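Eukaryotic translation initiation factor 5A-2 (Arabidopsis thaliana, PDB 3HKS) promotes translation elongation and termination, binding between the E and P sites of stalled ribosomes and helping them through polyproline and other difficult sequences. Local coordinates at residues 32-37 against 65-70; 101-106 against 122-127. One frame throughout, in Å; residues are numbered along the deposited sequence.

Contact 1: residues 32-37 against 65-70. With EDO (1,2-ethanediol), chain C.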
loop_
_atom_site.group_PDB
_atom_site.type_symbol
_atom_site.label_atom_id
_atom_site.label_comp_id
_atom_site.label_asym_id
_atom_site.label_seq_id
_atom_site.Cartn_x
_atom_site.Cartn_y
_atom_site.Cartn_z
ATOM N N GLY A 32 10.406 -16.973 9.917
ATOM C CA GLY A 32 11.781 -17.189 9.436
ATOM C C GLY A 32 11.983 -16.927 7.949
ATOM O O GLY A 32 13.116 -16.781 7.478
ATOM N N ASN A 33 10.886 -16.861 7.203
ATOM C CA ASN A 33 10.945 -16.567 5.758
ATOM C C ASN A 33 10.756 -15.083 5.426
ATOM O O ASN A 33 10.988 -14.676 4.303
ATOM C CB ASN A 33 9.922 -17.411 4.987
ATOM C CG ASN A 33 10.461 -18.777 4.596
ATOM O OD1 ASN A 33 11.508 -18.883 3.965
ATOM N ND2 ASN A 33 9.736 -19.827 4.957
ATOM N N ILE A 34 10.339 -14.288 6.406
ATOM C CA ILE A 34 10.150 -12.850 6.217
ATOM C C ILE A 34 11.490 -12.125 6.070
ATOM O O ILE A 34 12.441 -12.374 6.828
ATOM C CB ILE A 34 9.327 -12.200 7.361
ATOM C CG1 ILE A 34 8.049 -13.000 7.677
ATOM C CG2 ILE A 34 9.027 -10.711 7.062
ATOM C CD1 ILE A 34 6.948 -12.877 6.694
ATOM N N ARG A 35 11.550 -11.233 5.085
ATOM C CA ARG A 35 12.763 -10.508 4.748
ATOM C C ARG A 35 12.528 -9.000 4.780
ATOM O O ARG A 35 11.408 -8.519 4.556
ATOM C CB ARG A 35 13.270 -10.923 3.365
ATOM C CG ARG A 35 13.694 -12.387 3.236
ATOM C CD ARG A 35 15.027 -12.692 3.959
ATOM N NE ARG A 35 15.352 -14.122 3.888
ATOM C CZ ARG A 35 15.023 -15.024 4.815
ATOM N NH1 ARG A 35 14.369 -14.666 5.917
ATOM N NH2 ARG A 35 15.344 -16.295 4.634
ATOM N N LYS A 36 13.598 -8.270 5.080
ATOM C CA LYS A 36 13.625 -6.816 4.998
ATOM C C LYS A 36 13.142 -6.392 3.610
ATOM O O LYS A 36 13.610 -6.911 2.598
ATOM C CB LYS A 36 15.052 -6.305 5.268
ATOM C CG LYS A 36 15.182 -4.781 5.317
ATOM C CD LYS A 36 16.648 -4.351 5.463
ATOM C CE LYS A 36 16.847 -2.851 5.178
ATOM N NZ LYS A 36 18.298 -2.435 5.310
ATOM N N GLY A 37 12.191 -5.473 3.569
ATOM C CA GLY A 37 11.600 -5.038 2.295
ATOM C C GLY A 37 10.295 -5.739 1.949
ATOM O O GLY A 37 9.567 -5.284 1.062
ATOM N N CYS A 65 12.243 -14.321 15.669
ATOM C CA CYS A 65 12.443 -13.205 14.739
ATOM C C CYS A 65 11.889 -11.934 15.349
ATOM O O CYS A 65 10.745 -11.901 15.795
ATOM C CB CYS A 65 11.762 -13.485 13.405
ATOM S SG CYS A 65 12.416 -14.912 12.558
ATOM N N HIS A 66 12.725 -10.897 15.372
ATOM C CA HIS A 66 12.359 -9.602 15.923
ATOM C C HIS A 66 12.151 -8.649 14.748
ATOM O O HIS A 66 13.091 -8.346 14.018
ATOM C CB HIS A 66 13.480 -9.078 16.851
ATOM C CG HIS A 66 13.845 -10.017 17.964
ATOM N ND1 HIS A 66 13.865 -9.632 19.287
ATOM C CD2 HIS A 66 14.190 -11.329 17.952
ATOM C CE1 HIS A 66 14.206 -10.663 20.040
ATOM N NE2 HIS A 66 14.405 -11.705 19.255
ATOM N N PHE A 67 10.923 -8.179 14.570
ATOM C CA PHE A 67 10.590 -7.312 13.428
ATOM C C PHE A 67 10.445 -5.851 13.808
ATOM O O PHE A 67 9.797 -5.519 14.805
ATOM C CB PHE A 67 9.292 -7.775 12.750
ATOM C CG PHE A 67 9.381 -9.152 12.171
ATOM C CD1 PHE A 67 10.203 -9.411 11.090
ATOM C CD2 PHE A 67 8.657 -10.198 12.723
ATOM C CE1 PHE A 67 10.301 -10.692 10.560
ATOM C CE2 PHE A 67 8.743 -11.486 12.190
ATOM C CZ PHE A 67 9.563 -11.729 11.113
ATOM N N VAL A 68 11.037 -4.980 12.994
ATOM C CA VAL A 68 10.662 -3.558 12.989
ATOM C C VAL A 68 10.045 -3.275 11.615
ATOM O O VAL A 68 10.638 -3.594 10.589
ATOM C CB VAL A 68 11.871 -2.606 13.276
ATOM C CG1 VAL A 68 11.410 -1.153 13.362
ATOM C CG2 VAL A 68 12.587 -3.005 14.572
ATOM N N ALA A 69 8.854 -2.689 11.601
ATOM C CA ALA A 69 8.131 -2.485 10.350
ATOM C C ALA A 69 7.399 -1.145 10.320
ATOM O O ALA A 69 7.073 -0.593 11.368
ATOM C CB ALA A 69 7.155 -3.662 10.094
ATOM N N ILE A 70 7.140 -0.619 9.123
ATOM C CA ILE A 70 6.507 0.707 8.989
ATOM C C ILE A 70 5.128 0.608 8.330
ATOM O O ILE A 70 5.005 0.112 7.204
ATOM C CB ILE A 70 7.422 1.704 8.197
ATOM C CG1 ILE A 70 8.832 1.794 8.817
ATOM C CG2 ILE A 70 6.755 3.097 8.055
ATOM C CD1 ILE A 70 8.901 2.398 10.201
HETATM C C1 EDO C . 9.650 -11.637 2.264
HETATM O O1 EDO C . 9.143 -11.014 3.451
HETATM C C2 EDO C . 9.253 -13.103 2.304
HETATM O O2 EDO C . 9.824 -13.806 1.188
#

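Contact 2: residues 101-106 against 122-127. With EDO (1,2-ethanediol), chain F.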
loop_
_atom_site.group_PDB
_atom_site.type_symbol
_atom_site.label_atom_id
_atom_site.label_comp_id
_atom_site.label_asym_id
_atom_site.label_seq_id
_atom_site.Cartn_x
_atom_site.Cartn_y
_atom_site.Cartn_z
ATOM N N ILE A 101 -10.980 9.771 -15.162
ATOM C CA ILE A 101 -12.091 10.146 -16.034
ATOM C C ILE A 101 -13.114 11.084 -15.365
ATOM O O ILE A 101 -14.055 11.564 -16.012
ATOM C CB ILE A 101 -12.768 8.890 -16.690
ATOM C CG1 ILE A 101 -13.219 7.869 -15.632
ATOM C CG2 ILE A 101 -11.813 8.241 -17.720
ATOM C CD1 ILE A 101 -14.002 6.687 -16.203
ATOM N N ASP A 102 -12.928 11.360 -14.076
ATOM C CA ASP A 102 -13.733 12.395 -13.391
ATOM C C ASP A 102 -13.233 12.764 -12.006
ATOM O O ASP A 102 -12.653 11.940 -11.300
ATOM C CB ASP A 102 -15.225 12.016 -13.304
ATOM C CG ASP A 102 -16.109 13.207 -12.938
ATOM O OD1 ASP A 102 -15.706 14.368 -13.182
ATOM O OD2 ASP A 102 -17.200 12.984 -12.398
ATOM N N ILE A 103 -13.441 14.030 -11.653
ATOM C CA ILE A 103 -13.364 14.486 -10.280
ATOM C C ILE A 103 -14.706 15.155 -10.003
ATOM O O ILE A 103 -15.049 16.173 -10.630
ATOM C CB ILE A 103 -12.183 15.485 -10.029
ATOM C CG1 ILE A 103 -10.838 14.861 -10.410
ATOM C CG2 ILE A 103 -12.169 15.951 -8.575
ATOM C CD1 ILE A 103 -9.689 15.842 -10.482
ATOM N N THR A 104 -15.465 14.576 -9.073
ATOM C CA THR A 104 -16.791 15.085 -8.735
ATOM C C THR A 104 -16.653 16.343 -7.875
ATOM O O THR A 104 -15.606 16.561 -7.283
ATOM C CB THR A 104 -17.647 14.032 -7.997
ATOM O OG1 THR A 104 -17.167 13.874 -6.656
ATOM C CG2 THR A 104 -17.612 12.686 -8.719
ATOM N N GLU A 105 -17.702 17.154 -7.808
ATOM C CA GLU A 105 -17.706 18.371 -6.984
ATOM C C GLU A 105 -17.594 18.092 -5.482
ATOM O O GLU A 105 -17.196 18.977 -4.726
ATOM C CB GLU A 105 -18.944 19.254 -7.255
ATOM C CG GLU A 105 -19.104 19.772 -8.686
ATOM C CD GLU A 105 -17.932 20.628 -9.185
ATOM O OE1 GLU A 105 -17.271 21.334 -8.383
ATOM O OE2 GLU A 105 -17.676 20.611 -10.409
ATOM N N ASP A 106 -17.959 16.880 -5.049
ATOM C CA ASP A 106 -17.783 16.486 -3.646
ATOM C C ASP A 106 -16.493 15.699 -3.369
ATOM O O ASP A 106 -16.302 15.162 -2.279
ATOM C CB ASP A 106 -19.025 15.765 -3.090
ATOM C CG ASP A 106 -19.372 14.478 -3.842
ATOM O OD1 ASP A 106 -19.023 14.334 -5.024
ATOM O OD2 ASP A 106 -20.028 13.601 -3.235
ATOM N N LEU A 122 -12.904 5.962 -4.442
ATOM C CA LEU A 122 -11.828 6.778 -3.876
ATOM C C LEU A 122 -12.095 8.273 -3.939
ATOM O O LEU A 122 -12.826 8.764 -4.804
ATOM C CB LEU A 122 -10.497 6.477 -4.570
ATOM C CG LEU A 122 -9.942 5.058 -4.478
ATOM C CD1 LEU A 122 -8.512 5.039 -5.027
ATOM C CD2 LEU A 122 -10.008 4.540 -3.045
ATOM N N LYS A 123 -11.479 8.992 -3.012
ATOM C CA LYS A 123 -11.534 10.435 -2.989
ATOM C C LYS A 123 -10.162 10.999 -3.310
ATOM O O LYS A 123 -9.179 10.251 -3.409
ATOM C CB LYS A 123 -12.040 10.929 -1.633
ATOM C CG LYS A 123 -13.435 10.374 -1.292
ATOM C CD LYS A 123 -14.126 11.170 -0.204
ATOM C CE LYS A 123 -14.695 12.481 -0.745
ATOM N NZ LYS A 123 -15.616 13.115 0.240
ATOM N N LEU A 124 -10.117 12.314 -3.524
ATOM C CA LEU A 124 -8.864 13.022 -3.760
ATOM C C LEU A 124 -7.903 12.804 -2.584
ATOM O O LEU A 124 -8.325 12.827 -1.424
ATOM C CB LEU A 124 -9.119 14.519 -3.974
ATOM C CG LEU A 124 -9.805 14.920 -5.286
ATOM C CD1 LEU A 124 -10.416 16.306 -5.162
ATOM C CD2 LEU A 124 -8.798 14.885 -6.436
ATOM N N PRO A 125 -6.608 12.589 -2.881
ATOM C CA PRO A 125 -5.698 12.320 -1.758
ATOM C C PRO A 125 -5.528 13.551 -0.857
ATOM O O PRO A 125 -5.753 14.679 -1.301
ATOM C CB PRO A 125 -4.377 11.941 -2.437
ATOM C CG PRO A 125 -4.483 12.456 -3.853
ATOM C CD PRO A 125 -5.925 12.604 -4.195
ATOM N N THR A 126 -5.147 13.326 0.399
ATOM C CA THR A 126 -4.896 14.421 1.353
ATOM C C THR A 126 -3.671 15.271 0.956
ATOM O O THR A 126 -3.620 16.463 1.251
ATOM C CB THR A 126 -4.766 13.894 2.805
ATOM O OG1 THR A 126 -3.634 13.018 2.901
ATOM C CG2 THR A 126 -6.033 13.136 3.230
ATOM N N ASP A 127 -2.716 14.660 0.264
ATOM C CA ASP A 127 -1.568 15.351 -0.332
ATOM C C ASP A 127 -2.014 16.434 -1.332
ATOM O O ASP A 127 -2.618 16.130 -2.362
ATOM C CB ASP A 127 -0.676 14.319 -1.029
ATOM C CG ASP A 127 0.653 14.891 -1.509
ATOM O OD1 ASP A 127 0.696 15.860 -2.296
ATOM O OD2 ASP A 127 1.691 14.318 -1.125
HETATM C C1 EDO F . -8.289 7.704 -1.408
HETATM O O1 EDO F . -9.584 7.928 -0.811
HETATM C C2 EDO F . -7.348 8.853 -1.064
HETATM O O2 EDO F . -5.980 8.506 -1.331
#

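Contact 1: residues 32-37 against 65-70
Ile34 sets its branched CB against the far end of the Phe67 ring, and this apolar meeting carries most of the contact. From CB outward, Ile34 meets the ring with CB and both branches. CB lies 3.7 Å from Phe67 CE1 and almost as near CZ. The CG2 methyl, turned anti to the backbone N, reaches CE1 as well, at 3.7 Å, and its other neighbour is O1 of a bound 1,2-ethanediol. CG1, placed beside the backbone N (chi1 -48°), lies 4.0 Å from Phe67 CZ. The two side chains cross at about a right angle, and the approach to the ring, at its CE1-CZ end, is oblique. Further back, Cys65 SG packs 3.9 Å from Gly32 N, where the chain has no side chain of its own. Arg35 folds back over its own turn: NH1 donates to Gly32 O (2.9 Å), which lies in the guanidinium plane, and less straightly to Ile34 O (143° at the hydrogen). The diol, probably from the crystallisation liquor, takes the N-H of Arg35 through O1 at 2.9 Å. Phe67 also touches Ile40, Val82 and Cys88, and Ile34 touches Val49 and Val90, which places the pair between the four-stranded antiparallel sheet and the start of strand 87-103. A loop side chain packed on a sheet residue in the buried interior fits the SH3-like barrel of the N-terminal domain of eIF-5A.

Contact 2: residues 101-106 against 122-127
Lys123 bonds to the backbone carbonyl of Asp106 and not to its carboxylate: Lys123 NZ makes a weak hydrogen bond to Asp106 O at 3.3 Å, whereas Asp106 OD2 is 5.6 Å from Lys123 NZ. Bending at chi3 (77°) brings the end of the lysine to the 101-106 side, with CE also 3.5 Å from Asp106 O. The ammonium has a second partner in the ring of Phe108, a cation-pi contact that probably helps hold it over this turn. Asp106 is engaged within its own segment, since Thr104 OG1 donates to Asp106 OD1 on its anti side, 31° out of the carboxylate plane. The remaining contact is apolar. Ile103 presents only its CG2 methyl, anti to the backbone N, and this sits against the branched end of Leu124, 3.9 Å from CD1 and 4.1 Å from CD2; the two side chains cross at about a right angle. On the backbone, Lys123 N donates to O1 of a bound 1,2-ethanediol at 3.1 Å. Ile101 and Asp102 both face Ser110 in a classic beta bulge, just ahead of the turn that leads into strand 109-112. Leu124 touches Val109 of that strand and Thr131 of helix 128-139, which Asp127 N-caps, so the contact joins the end of strand 87-103 to the loop leading into the helix of the OB-fold domain.

The two contacts lie in different domains, on opposite sides of the chain's centre, with their centres about 35 Å apart. Contact 1 is largely buried and joins its two segments by apolar packing and a cysteine sulfur set against a glycine backbone; contact 2 lies at the surface and adds a weak lysine-to-carbonyl bond to a single methyl contact. Both pair a loop with a piece of strand, but 65-70 runs mid-sheet, whereas 101-106 leaves the end of its strand for a turn. Strand 87-103 is shared: its start touches the side chains of contact 1, and its end supplies Ile103 to contact 2.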